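Local coordinates for protein cyclopropane mycolic acid synthase 3 (Mycobacterium tuberculosis, PDB 1L1E) that probably converts a double bond of an alpha mycolic acid into a cyclopropane ring at the proximal position, using the methylene group of S-adenosyl-L-methionine, at residues I53-G58 / R81-Y86; F151-H155 / Y214-F220; L158-K163 / F283-K287. All blocks are in the same frame, centred on the assembly; numbering follows the deposited sequence.

Contact 1 (I53-G58 / R81-Y86)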
ATOM      1  N   ILE A  53      -8.539   3.725   4.285  1.00 15.95           N
ATOM      2  CA  ILE A  53      -9.258   2.534   3.840  1.00 18.20           C
ATOM      3  C   ILE A  53     -10.629   2.951   3.264  1.00 18.90           C
ATOM      4  O   ILE A  53     -11.001   2.542   2.157  1.00 15.81           O
ATOM      5  CB  ILE A  53      -9.423   1.544   5.009  1.00 19.61           C
ATOM      6  CG1 ILE A  53      -8.048   1.039   5.434  1.00 19.56           C
ATOM      7  CG2 ILE A  53     -10.348   0.409   4.619  1.00 21.96           C
ATOM      8  CD1 ILE A  53      -8.054   0.173   6.683  1.00 18.75           C
ATOM      9  N   ASP A  54     -11.370   3.798   3.980  1.00 18.80           N
ATOM     10  CA  ASP A  54     -12.671   4.247   3.468  1.00 19.85           C
ATOM     11  C   ASP A  54     -12.521   5.073   2.182  1.00 17.76           C
ATOM     12  O   ASP A  54     -13.374   5.031   1.297  1.00 16.40           O
ATOM     13  CB  ASP A  54     -13.431   5.087   4.514  1.00 21.80           C
ATOM     14  CG  ASP A  54     -13.862   4.275   5.731  1.00 28.06           C
ATOM     15  OD1 ASP A  54     -13.788   3.024   5.688  1.00 28.31           O
ATOM     16  OD2 ASP A  54     -14.276   4.893   6.737  1.00 27.76           O
ATOM     17  N   LEU A  55     -11.439   5.833   2.072  1.00 17.54           N
ATOM     18  CA  LEU A  55     -11.232   6.639   0.870  1.00 17.82           C
ATOM     19  C   LEU A  55     -11.054   5.741  -0.352  1.00 17.39           C
ATOM     20  O   LEU A  55     -11.676   5.955  -1.394  1.00 15.67           O
ATOM     21  CB  LEU A  55      -9.997   7.532   1.029  1.00 17.59           C
ATOM     22  CG  LEU A  55      -9.601   8.337  -0.217  1.00 22.19           C
ATOM     23  CD1 LEU A  55     -10.637   9.442  -0.489  1.00 22.04           C
ATOM     24  CD2 LEU A  55      -8.213   8.946  -0.011  1.00 19.39           C
ATOM     25  N   ALA A  56     -10.200   4.735  -0.214  1.00 16.11           N
ATOM     26  CA  ALA A  56      -9.932   3.805  -1.307  1.00 18.73           C
ATOM     27  C   ALA A  56     -11.166   3.006  -1.674  1.00 17.25           C
ATOM     28  O   ALA A  56     -11.558   2.956  -2.827  1.00 18.91           O
ATOM     29  CB  ALA A  56      -8.800   2.867  -0.928  1.00 15.63           C
ATOM     30  N   LEU A  57     -11.793   2.399  -0.675  1.00 20.70           N
ATOM     31  CA  LEU A  57     -12.972   1.577  -0.901  1.00 18.60           C
ATOM     32  C   LEU A  57     -14.171   2.372  -1.403  1.00 18.57           C
ATOM     33  O   LEU A  57     -14.958   1.861  -2.180  1.00 19.18           O
ATOM     34  CB  LEU A  57     -13.324   0.820   0.378  1.00 17.45           C
ATOM     35  CG  LEU A  57     -12.219  -0.113   0.892  1.00 18.45           C
ATOM     36  CD1 LEU A  57     -12.693  -0.798   2.176  1.00 21.26           C
ATOM     37  CD2 LEU A  57     -11.870  -1.159  -0.187  1.00 19.00           C
ATOM     38  N   GLY A  58     -14.307   3.618  -0.964  1.00 19.30           N
ATOM     39  CA  GLY A  58     -15.420   4.434  -1.411  1.00 18.38           C
ATOM     40  C   GLY A  58     -15.422   4.610  -2.920  1.00 20.47           C
ATOM     41  O   GLY A  58     -16.470   4.801  -3.532  1.00 20.34           O
ATOM     42  N   ARG A  81     -12.565  -4.169   7.151  1.00 19.91           N
ATOM     43  CA  ARG A  81     -13.413  -3.000   6.989  1.00 21.54           C
ATOM     44  C   ARG A  81     -14.442  -3.249   5.880  1.00 20.02           C
ATOM     45  O   ARG A  81     -15.633  -2.973   6.054  1.00 21.09           O
ATOM     46  CB  ARG A  81     -12.571  -1.764   6.644  1.00 20.35           C
ATOM     47  CG  ARG A  81     -13.375  -0.460   6.559  1.00 23.46           C
ATOM     48  CD  ARG A  81     -13.874  -0.007   7.935  1.00 23.42           C
ATOM     49  NE  ARG A  81     -14.309   1.383   7.908  1.00 24.63           N
ATOM     50  CZ  ARG A  81     -14.708   2.083   8.968  1.00 24.71           C
ATOM     51  NH1 ARG A  81     -14.738   1.530  10.177  1.00 23.41           N
ATOM     52  NH2 ARG A  81     -15.075   3.346   8.815  1.00 20.58           N
ATOM     53  N   ALA A  82     -13.987  -3.761   4.740  1.00 18.23           N
ATOM     54  CA  ALA A  82     -14.892  -4.043   3.618  1.00 17.94           C
ATOM     55  C   ALA A  82     -16.078  -4.908   4.049  1.00 18.34           C
ATOM     56  O   ALA A  82     -17.219  -4.669   3.640  1.00 17.49           O
ATOM     57  CB  ALA A  82     -14.132  -4.737   2.486  1.00 19.20           C
ATOM     58  N   ILE A  83     -15.803  -5.919   4.866  1.00 18.90           N
ATOM     59  CA  ILE A  83     -16.859  -6.817   5.337  1.00 21.77           C
ATOM     60  C   ILE A  83     -17.822  -6.086   6.263  1.00 21.55           C
ATOM     61  O   ILE A  83     -19.021  -6.025   6.003  1.00 22.37           O
ATOM     62  CB  ILE A  83     -16.282  -8.019   6.128  1.00 22.55           C
ATOM     63  CG1 ILE A  83     -15.378  -8.864   5.230  1.00 23.98           C
ATOM     64  CG2 ILE A  83     -17.433  -8.868   6.685  1.00 25.47           C
ATOM     65  CD1 ILE A  83     -14.750 -10.056   5.932  1.00 27.45           C
ATOM     66  N   GLU A  84     -17.277  -5.518   7.331  1.00 19.51           N
ATOM     67  CA  GLU A  84     -18.069  -4.815   8.344  1.00 21.52           C
ATOM     68  C   GLU A  84     -18.799  -3.551   7.916  1.00 21.04           C
ATOM     69  O   GLU A  84     -19.979  -3.382   8.233  1.00 22.00           O
ATOM     70  CB  GLU A  84     -17.194  -4.503   9.556  1.00 24.37           C
ATOM     71  CG  GLU A  84     -16.735  -5.728  10.313  1.00 30.73           C
ATOM     72  CD  GLU A  84     -15.870  -5.376  11.504  1.00 36.78           C
ATOM     73  OE1 GLU A  84     -15.448  -6.309  12.224  1.00 38.17           O
ATOM     74  OE2 GLU A  84     -15.613  -4.166  11.720  1.00 40.32           O
ATOM     75  N   LYS A  85     -18.118  -2.650   7.212  1.00 19.16           N
ATOM     76  CA  LYS A  85     -18.771  -1.417   6.789  1.00 19.10           C
ATOM     77  C   LYS A  85     -19.498  -1.491   5.456  1.00 20.09           C
ATOM     78  O   LYS A  85     -20.551  -0.880   5.290  1.00 18.45           O
ATOM     79  CB  LYS A  85     -17.771  -0.246   6.734  1.00 19.59           C
ATOM     80  CG  LYS A  85     -18.422   1.050   6.252  1.00 19.97           C
ATOM     81  CD  LYS A  85     -17.481   2.252   6.256  1.00 22.31           C
ATOM     82  CE  LYS A  85     -18.195   3.465   5.660  1.00 23.60           C
ATOM     83  NZ  LYS A  85     -17.493   4.743   5.956  1.00 25.35           N
ATOM     84  N   TYR A  86     -18.946  -2.229   4.497  1.00 19.79           N
ATOM     85  CA  TYR A  86     -19.579  -2.302   3.190  1.00 20.14           C
ATOM     86  C   TYR A  86     -20.325  -3.607   2.922  1.00 19.49           C
ATOM     87  O   TYR A  86     -20.996  -3.743   1.907  1.00 23.89           O
ATOM     88  CB  TYR A  86     -18.531  -2.035   2.101  1.00 23.22           C
ATOM     89  CG  TYR A  86     -17.802  -0.710   2.298  1.00 22.41           C
ATOM     90  CD1 TYR A  86     -16.762  -0.594   3.228  1.00 24.26           C
ATOM     91  CD2 TYR A  86     -18.179   0.430   1.588  1.00 22.28           C
ATOM     92  CE1 TYR A  86     -16.115   0.630   3.444  1.00 23.75           C
ATOM     93  CE2 TYR A  86     -17.536   1.666   1.798  1.00 22.22           C
ATOM     94  CZ  TYR A  86     -16.511   1.750   2.724  1.00 20.98           C
ATOM     95  OH  TYR A  86     -15.880   2.954   2.933  1.00 25.57           O
TER
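Asp54 and Arg81 meet side-on, their carboxylate and guanidinium planes only 18° apart. Arg81 NE donates to Asp54 OD1 at 2.8 Å, lying close to the guanidinium plane, and Arg81 NH2 donates to Asp54 OD2 at 2.7 Å with a somewhat greater tilt; both oxygens accept through their syn lone pairs. The arginine reaches this position because its chain leaves the backbone with CG trans to N (chi1 -176°) and then bends at chi2, which turns NE and NH2 back toward helix 53-58. The extended Lys85 side chain crosses that of Asp54 at about a right angle and adds a weak salt bridge from NZ to Asp54 OD2 at 3.3 Å. Beside the salt bridges the contact is apolar. Ile53 CG2 lies 3.7 Å from Arg81 CG, and Leu57 CD1 packs 3.9 Å from Tyr86 CE1 while its CB stands over one face of that ring. The two helix segments run at 77° to each other with axes 11.2 Å apart, and the long Arg81, Lys85 and Tyr86 side chains reach across. Leu57 and Ala82 also rest on Leu68 of strand 67-71. A single carboxylate facing two cations should remain ionised, and its two-point grip probably fixes the rotation of the guanidinium.

Contact 2 (F151-H155 / Y214-F220)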
ATOM      1  N   PHE A 151      -1.413  -5.656 -15.027  1.00 20.09           N
ATOM      2  CA  PHE A 151      -2.587  -5.012 -15.570  1.00 22.07           C
ATOM      3  C   PHE A 151      -3.424  -5.942 -16.444  1.00 22.27           C
ATOM      4  O   PHE A 151      -4.643  -5.824 -16.472  1.00 20.76           O
ATOM      5  CB  PHE A 151      -2.186  -3.728 -16.295  1.00 21.59           C
ATOM      6  CG  PHE A 151      -1.810  -2.616 -15.345  1.00 23.44           C
ATOM      7  CD1 PHE A 151      -0.505  -2.120 -15.297  1.00 20.51           C
ATOM      8  CD2 PHE A 151      -2.757  -2.095 -14.464  1.00 19.07           C
ATOM      9  CE1 PHE A 151      -0.154  -1.127 -14.393  1.00 19.19           C
ATOM     10  CE2 PHE A 151      -2.413  -1.097 -13.550  1.00 21.18           C
ATOM     11  CZ  PHE A 151      -1.111  -0.614 -13.514  1.00 18.06           C
ATOM     12  N   GLU A 152      -2.779  -6.879 -17.137  1.00 24.04           N
ATOM     13  CA  GLU A 152      -3.518  -7.833 -17.957  1.00 25.09           C
ATOM     14  C   GLU A 152      -4.343  -8.761 -17.055  1.00 23.55           C
ATOM     15  O   GLU A 152      -5.499  -9.054 -17.349  1.00 24.99           O
ATOM     16  CB  GLU A 152      -2.563  -8.676 -18.813  1.00 27.75           C
ATOM     17  CG  GLU A 152      -3.103 -10.060 -19.151  1.00 34.06           C
ATOM     18  CD  GLU A 152      -2.081 -10.959 -19.833  1.00 38.06           C
ATOM     19  OE1 GLU A 152      -0.932 -11.058 -19.341  1.00 41.80           O
ATOM     20  OE2 GLU A 152      -2.435 -11.580 -20.858  1.00 39.57           O
ATOM     21  N   VAL A 153      -3.740  -9.225 -15.966  1.00 23.13           N
ATOM     22  CA  VAL A 153      -4.425 -10.121 -15.036  1.00 25.95           C
ATOM     23  C   VAL A 153      -5.572  -9.433 -14.294  1.00 24.59           C
ATOM     24  O   VAL A 153      -6.660  -9.998 -14.174  1.00 22.86           O
ATOM     25  CB  VAL A 153      -3.447 -10.705 -13.987  1.00 28.14           C
ATOM     26  CG1 VAL A 153      -4.200 -11.578 -12.999  1.00 29.81           C
ATOM     27  CG2 VAL A 153      -2.365 -11.512 -14.677  1.00 29.75           C
ATOM     28  N   THR A 154      -5.336  -8.223 -13.789  1.00 21.74           N
ATOM     29  CA  THR A 154      -6.381  -7.501 -13.066  1.00 21.54           C
ATOM     30  C   THR A 154      -7.526  -7.080 -13.989  1.00 22.92           C
ATOM     31  O   THR A 154      -8.685  -7.072 -13.585  1.00 24.67           O
ATOM     32  CB  THR A 154      -5.816  -6.250 -12.345  1.00 22.07           C
ATOM     33  OG1 THR A 154      -5.005  -5.489 -13.255  1.00 18.30           O
ATOM     34  CG2 THR A 154      -4.987  -6.667 -11.140  1.00 16.04           C
ATOM     35  N   HIS A 155      -7.199  -6.737 -15.230  1.00 21.99           N
ATOM     36  CA  HIS A 155      -8.209  -6.333 -16.198  1.00 23.21           C
ATOM     37  C   HIS A 155      -9.101  -7.513 -16.630  1.00 25.24           C
ATOM     38  O   HIS A 155     -10.306  -7.356 -16.832  1.00 25.70           O
ATOM     39  CB  HIS A 155      -7.534  -5.738 -17.438  1.00 22.66           C
ATOM     40  CG  HIS A 155      -8.498  -5.240 -18.468  1.00 21.34           C
ATOM     41  ND1 HIS A 155      -9.060  -3.983 -18.417  1.00 24.50           N
ATOM     42  CD2 HIS A 155      -9.029  -5.845 -19.558  1.00 23.83           C
ATOM     43  CE1 HIS A 155      -9.898  -3.834 -19.431  1.00 24.52           C
ATOM     44  NE2 HIS A 155      -9.898  -4.951 -20.137  1.00 25.67           N
ATOM     45  N   TYR A 214       1.019   1.388 -18.943  1.00 26.07           N
ATOM     46  CA  TYR A 214       0.604  -0.006 -18.861  1.00 26.28           C
ATOM     47  C   TYR A 214      -0.850  -0.264 -18.538  1.00 25.14           C
ATOM     48  O   TYR A 214      -1.410  -1.261 -18.978  1.00 25.52           O
ATOM     49  CB  TYR A 214       1.464  -0.761 -17.851  1.00 28.30           C
ATOM     50  CG  TYR A 214       2.875  -0.967 -18.323  1.00 31.36           C
ATOM     51  CD1 TYR A 214       3.826   0.045 -18.202  1.00 29.05           C
ATOM     52  CD2 TYR A 214       3.258  -2.172 -18.912  1.00 29.86           C
ATOM     53  CE1 TYR A 214       5.122  -0.140 -18.650  1.00 32.16           C
ATOM     54  CE2 TYR A 214       4.549  -2.365 -19.365  1.00 31.85           C
ATOM     55  CZ  TYR A 214       5.478  -1.349 -19.230  1.00 32.55           C
ATOM     56  OH  TYR A 214       6.766  -1.547 -19.659  1.00 34.09           O
ATOM     57  N   ALA A 215      -1.464   0.617 -17.760  1.00 25.01           N
ATOM     58  CA  ALA A 215      -2.860   0.430 -17.409  1.00 25.27           C
ATOM     59  C   ALA A 215      -3.702   0.555 -18.672  1.00 24.77           C
ATOM     60  O   ALA A 215      -4.464  -0.352 -19.022  1.00 23.45           O
ATOM     61  CB  ALA A 215      -3.291   1.472 -16.378  1.00 25.00           C
ATOM     62  N   GLU A 216      -3.542   1.679 -19.358  1.00 24.06           N
ATOM     63  CA  GLU A 216      -4.289   1.953 -20.578  1.00 27.29           C
ATOM     64  C   GLU A 216      -4.029   0.963 -21.708  1.00 25.55           C
ATOM     65  O   GLU A 216      -4.898   0.738 -22.542  1.00 26.25           O
ATOM     66  CB  GLU A 216      -3.979   3.362 -21.067  1.00 30.01           C
ATOM     67  CG  GLU A 216      -4.576   4.455 -20.213  1.00 34.76           C
ATOM     68  CD  GLU A 216      -3.997   5.816 -20.544  1.00 38.08           C
ATOM     69  OE1 GLU A 216      -3.720   6.065 -21.738  1.00 38.36           O
ATOM     70  OE2 GLU A 216      -3.831   6.638 -19.616  1.00 40.08           O
ATOM     71  N   LYS A 217      -2.841   0.372 -21.738  1.00 26.18           N
ATOM     72  CA  LYS A 217      -2.511  -0.579 -22.799  1.00 26.88           C
ATOM     73  C   LYS A 217      -3.202  -1.938 -22.692  1.00 25.31           C
ATOM     74  O   LYS A 217      -3.051  -2.782 -23.577  1.00 25.51           O
ATOM     75  CB  LYS A 217      -0.995  -0.767 -22.885  1.00 29.36           C
ATOM     76  CG  LYS A 217      -0.284   0.378 -23.603  1.00 31.82           C
ATOM     77  CD  LYS A 217       1.226   0.229 -23.526  1.00 35.79           C
ATOM     78  CE  LYS A 217       1.932   1.332 -24.304  1.00 37.93           C
ATOM     79  NZ  LYS A 217       3.410   1.267 -24.127  1.00 39.96           N
ATOM     80  N   VAL A 218      -3.948  -2.162 -21.612  1.00 23.69           N
ATOM     81  CA  VAL A 218      -4.668  -3.420 -21.471  1.00 23.14           C
ATOM     82  C   VAL A 218      -6.164  -3.141 -21.557  1.00 23.05           C
ATOM     83  O   VAL A 218      -6.978  -4.055 -21.503  1.00 23.10           O
ATOM     84  CB  VAL A 218      -4.339  -4.163 -20.142  1.00 23.25           C
ATOM     85  CG1 VAL A 218      -2.845  -4.402 -20.049  1.00 24.60           C
ATOM     86  CG2 VAL A 218      -4.844  -3.374 -18.936  1.00 21.13           C
ATOM     87  N   GLY A 219      -6.517  -1.865 -21.704  1.00 21.43           N
ATOM     88  CA  GLY A 219      -7.916  -1.494 -21.814  1.00 21.52           C
ATOM     89  C   GLY A 219      -8.448  -0.607 -20.698  1.00 21.63           C
ATOM     90  O   GLY A 219      -9.565  -0.102 -20.788  1.00 23.18           O
ATOM     91  N   PHE A 220      -7.660  -0.419 -19.643  0.78 20.49           N
ATOM     92  CA  PHE A 220      -8.081   0.407 -18.518  0.78 20.90           C
ATOM     93  C   PHE A 220      -8.155   1.884 -18.850  0.78 20.92           C
ATOM     94  O   PHE A 220      -7.335   2.427 -19.602  0.78 22.08           O
ATOM     95  CB  PHE A 220      -7.129   0.245 -17.329  0.78 18.52           C
ATOM     96  CG  PHE A 220      -7.425  -0.939 -16.449  1.00 17.27           C
ATOM     97  CD1 PHE A 220      -6.403  -1.795 -16.054  1.00 16.19           C
ATOM     98  CD2 PHE A 220      -8.706  -1.148 -15.939  1.00 18.73           C
ATOM     99  CE1 PHE A 220      -6.648  -2.840 -15.156  1.00 19.82           C
ATOM    100  CE2 PHE A 220      -8.960  -2.184 -15.043  1.00 18.84           C
ATOM    101  CZ  PHE A 220      -7.921  -3.034 -14.649  1.00 16.73           C
TER
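Phe151 drives its side chain from helix 147-157 into the last turn of helix 208-216. CB sits by Tyr214 O and 3.8 Å from Val218 CG2, and CG lies by Ala215 CA. The ring packs against the backbone of Ala215, whose CA stands over its centre, and Ala215 CB makes a CH-pi contact 4.1 Å from the Phe151 ring centroid. On one flank CD1 and CE1 touch Tyr214 CB, CD1 at 3.5 Å; on the other, CD2 approaches Phe220 CD1 at 4.0 Å, and CE2 and CZ end near Ala215 CB.

One turn on, His155 CG points away from its backbone N (chi1 -178°), which lays one imidazole face against the carbonyl of Val218: Val218 O lies 3.3 Å above the ring plane, over its centre. His155 NE2 is near Val218 O, but the angle is too poor for a hydrogen bond. The edge of His155 points at the face of Phe220 in a T-shaped pair, centroids 4.9 Å apart and planes at 87°, while Thr154 OG1 meets the edge of Phe220 and is itself bonded to Phe150 O. Gly219 has a positive phi and closes helix 208-216 in a Schellman motif, after which the ring of Phe220 reaches toward helix 147-157. Phe151 and Phe220 both touch Met164 of strand 163-170 and Leu285 of strand 279-286, so the two helices pack on one face of the central sheet.

Contact 3 (L158-K163 / F283-K287)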
ATOM      1  N   LEU A 158     -11.764  -8.625 -13.783  1.00 25.42           N
ATOM      2  CA  LEU A 158     -12.829  -7.670 -13.518  1.00 24.74           C
ATOM      3  C   LEU A 158     -13.964  -7.778 -14.513  1.00 25.61           C
ATOM      4  O   LEU A 158     -13.767  -8.209 -15.647  1.00 26.24           O
ATOM      5  CB  LEU A 158     -12.281  -6.242 -13.557  1.00 25.93           C
ATOM      6  CG  LEU A 158     -11.311  -5.856 -12.443  1.00 25.38           C
ATOM      7  CD1 LEU A 158     -10.710  -4.476 -12.723  1.00 25.04           C
ATOM      8  CD2 LEU A 158     -12.054  -5.882 -11.113  1.00 25.18           C
ATOM      9  N   PRO A 159     -15.174  -7.378 -14.097  0.85 25.06           N
ATOM     10  CA  PRO A 159     -16.361  -7.418 -14.953  0.85 26.75           C
ATOM     11  C   PRO A 159     -16.454  -6.155 -15.805  0.85 27.23           C
ATOM     12  O   PRO A 159     -15.648  -5.232 -15.652  0.85 23.28           O
ATOM     13  CB  PRO A 159     -17.497  -7.517 -13.948  0.85 26.49           C
ATOM     14  CG  PRO A 159     -17.010  -6.649 -12.834  1.00 25.51           C
ATOM     15  CD  PRO A 159     -15.544  -7.049 -12.708  1.00 26.83           C
ATOM     16  N   ALA A 160     -17.438  -6.123 -16.701  1.00 27.93           N
ATOM     17  CA  ALA A 160     -17.652  -4.976 -17.579  1.00 28.37           C
ATOM     18  C   ALA A 160     -17.632  -3.654 -16.816  1.00 29.88           C
ATOM     19  O   ALA A 160     -17.003  -2.691 -17.260  1.00 29.12           O
ATOM     20  CB  ALA A 160     -18.972  -5.125 -18.308  1.00 29.94           C
ATOM     21  N   ASP A 161     -18.322  -3.605 -15.679  0.80 29.83           N
ATOM     22  CA  ASP A 161     -18.374  -2.382 -14.872  0.80 31.77           C
ATOM     23  C   ASP A 161     -17.410  -2.423 -13.695  0.80 31.34           C
ATOM     24  O   ASP A 161     -17.627  -1.769 -12.675  0.80 32.71           O
ATOM     25  CB  ASP A 161     -19.793  -2.139 -14.345  0.80 33.76           C
ATOM     26  CG  ASP A 161     -20.357  -3.334 -13.599  1.00 36.40           C
ATOM     27  OD1 ASP A 161     -19.675  -3.869 -12.699  1.00 38.06           O
ATOM     28  OD2 ASP A 161     -21.501  -3.735 -13.905  1.00 39.54           O
ATOM     29  N   GLY A 162     -16.338  -3.188 -13.841  1.00 30.10           N
ATOM     30  CA  GLY A 162     -15.370  -3.292 -12.772  1.00 29.58           C
ATOM     31  C   GLY A 162     -14.414  -2.115 -12.689  1.00 29.84           C
ATOM     32  O   GLY A 162     -14.227  -1.347 -13.640  1.00 25.99           O
ATOM     33  N   LYS A 163     -13.807  -1.974 -11.522  1.00 28.79           N
ATOM     34  CA  LYS A 163     -12.850  -0.916 -11.291  1.00 28.16           C
ATOM     35  C   LYS A 163     -11.866  -1.409 -10.260  1.00 25.93           C
ATOM     36  O   LYS A 163     -12.184  -2.278  -9.447  1.00 22.04           O
ATOM     37  CB  LYS A 163     -13.544   0.362 -10.798  1.00 31.52           C
ATOM     38  CG  LYS A 163     -14.600   0.143  -9.724  1.00 36.35           C
ATOM     39  CD  LYS A 163     -16.005   0.066 -10.326  1.00 39.99           C
ATOM     40  CE  LYS A 163     -16.431   1.406 -10.926  1.00 40.76           C
ATOM     41  NZ  LYS A 163     -17.788   1.366 -11.561  1.00 39.87           N
ATOM     42  N   PHE A 283      -4.907   5.686  -8.027  1.00 20.13           N
ATOM     43  CA  PHE A 283      -5.446   5.682  -9.379  1.00 19.52           C
ATOM     44  C   PHE A 283      -6.721   4.871  -9.430  1.00 18.37           C
ATOM     45  O   PHE A 283      -6.750   3.716  -9.002  1.00 19.46           O
ATOM     46  CB  PHE A 283      -4.465   5.048 -10.373  1.00 18.31           C
ATOM     47  CG  PHE A 283      -3.128   5.732 -10.449  1.00 20.41           C
ATOM     48  CD1 PHE A 283      -2.115   5.401  -9.565  1.00 17.55           C
ATOM     49  CD2 PHE A 283      -2.873   6.681 -11.439  1.00 21.11           C
ATOM     50  CE1 PHE A 283      -0.855   5.998  -9.662  1.00 20.50           C
ATOM     51  CE2 PHE A 283      -1.620   7.283 -11.546  1.00 21.45           C
ATOM     52  CZ  PHE A 283      -0.608   6.940 -10.658  1.00 19.82           C
ATOM     53  N   THR A 284      -7.782   5.473  -9.945  1.00 18.15           N
ATOM     54  CA  THR A 284      -9.018   4.751 -10.086  1.00 18.32           C
ATOM     55  C   THR A 284      -9.038   4.335 -11.548  1.00 20.35           C
ATOM     56  O   THR A 284      -8.978   5.178 -12.447  1.00 20.31           O
ATOM     57  CB  THR A 284     -10.239   5.627  -9.768  1.00 19.43           C
ATOM     58  OG1 THR A 284     -10.142   6.117  -8.419  1.00 21.27           O
ATOM     59  CG2 THR A 284     -11.517   4.802  -9.907  1.00 19.77           C
ATOM     60  N   LEU A 285      -9.092   3.032 -11.781  1.00 19.35           N
ATOM     61  CA  LEU A 285      -9.098   2.506 -13.139  1.00 21.96           C
ATOM     62  C   LEU A 285     -10.373   1.716 -13.427  1.00 21.87           C
ATOM     63  O   LEU A 285     -10.746   0.821 -12.668  1.00 20.56           O
ATOM     64  CB  LEU A 285      -7.881   1.605 -13.338  1.00 20.64           C
ATOM     65  CG  LEU A 285      -6.565   2.134 -12.766  1.00 22.16           C
ATOM     66  CD1 LEU A 285      -5.506   1.071 -12.917  1.00 23.43           C
ATOM     67  CD2 LEU A 285      -6.159   3.412 -13.463  1.00 21.51           C
ATOM     68  N   GLU A 286     -11.039   2.054 -14.524  1.00 22.73           N
ATOM     69  CA  GLU A 286     -12.268   1.367 -14.907  1.00 26.18           C
ATOM     70  C   GLU A 286     -12.035   0.463 -16.115  1.00 28.17           C
ATOM     71  O   GLU A 286     -11.389   0.863 -17.082  1.00 25.86           O
ATOM     72  CB  GLU A 286     -13.363   2.378 -15.233  1.00 27.44           C
ATOM     73  CG  GLU A 286     -13.914   3.100 -14.013  1.00 35.27           C
ATOM     74  CD  GLU A 286     -15.116   3.954 -14.350  1.00 36.36           C
ATOM     75  OE1 GLU A 286     -16.009   3.449 -15.054  1.00 39.79           O
ATOM     76  OE2 GLU A 286     -15.170   5.121 -13.911  1.00 39.71           O
ATOM     77  N   LYS A 287     -12.558  -0.758 -16.052  1.00 32.22           N
ATOM     78  CA  LYS A 287     -12.397  -1.709 -17.149  1.00 34.39           C
ATOM     79  C   LYS A 287     -13.148  -1.207 -18.375  1.00 36.99           C
ATOM     80  O   LYS A 287     -14.056  -0.384 -18.256  1.00 39.90           O
ATOM     81  CB  LYS A 287     -12.925  -3.087 -16.739  1.00 34.89           C
ATOM     82  CG  LYS A 287     -12.852  -4.136 -17.844  1.00 35.44           C
ATOM     83  CD  LYS A 287     -12.977  -5.553 -17.297  1.00 33.68           C
ATOM     84  CE  LYS A 287     -12.805  -6.577 -18.411  1.00 33.86           C
ATOM     85  NZ  LYS A 287     -12.597  -7.969 -17.920  1.00 35.64           N
TER
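Lys287, the C-terminal residue, lays its extended side chain along the backbone of Leu158 and Pro159. With CG opposite its own N (chi1 178°) and the rest of the chain nearly straight, CD passes 3.2 Å from Pro159 O and 3.9 Å from Leu158 CB. NZ donates to Leu158 O at 2.6 Å, tilted from the carbonyl plane, and also bonds to His155 O, so the ammonium is held by two carbonyls around the end of helix 147-157. The Leu158 side chain itself packs on Phe220 and Ile133. Lys287 N donates to Gly162 O over 3.0 Å, almost straight at 172°.

Lys163 and Glu286 form an antiparallel, non-hydrogen-bonded pair, their CA atoms 4.3 Å apart and their side chains on the same face of the sheet. The close approach includes a CA-H...O contact of 3.1 Å from Lys163 CA to Leu285 O. Lys163 bends at chi2 and chi3, curling NZ back toward Asp161 O in a weak bond. NZ stays 4.4 Å from Glu286 OE1, beyond a salt bridge; that oxygen instead pairs with Arg221.

The type I turn from Pro159 to Gly162 leads into strand 163-170. Strand 279-286 is inserted antiparallel between strands 163-170 and 221-227, giving the order 3-2-1-4-5-7-6, the hallmark of the Rossmann-like class I S-adenosylmethionine-dependent methyltransferase fold.

Overall arrangement
All three contacts are partly buried, but their elements and chemistry differ. Contact 1 joins helices 45-58 and 77-86 near the cofactor-binding part of the fold, with a salt-bridge network next to an apolar patch. Contacts 2 and 3 gather round helix 147-157, the loop after it, and strands 163-170 and 279-286. Contact 2 depends on aromatic and aliphatic packing with no hydrogen bond across it, contact 3 on backbone and lysine bonds at the ends of two neighbouring strands. Their centres are about 10 Å apart and they interleave along the chain: the last lysine ties them together, while Phe220 packs on Leu158 and Phe151 on Leu285. Contact 1 stands apart, its centre about 24 Å from that of contact 2.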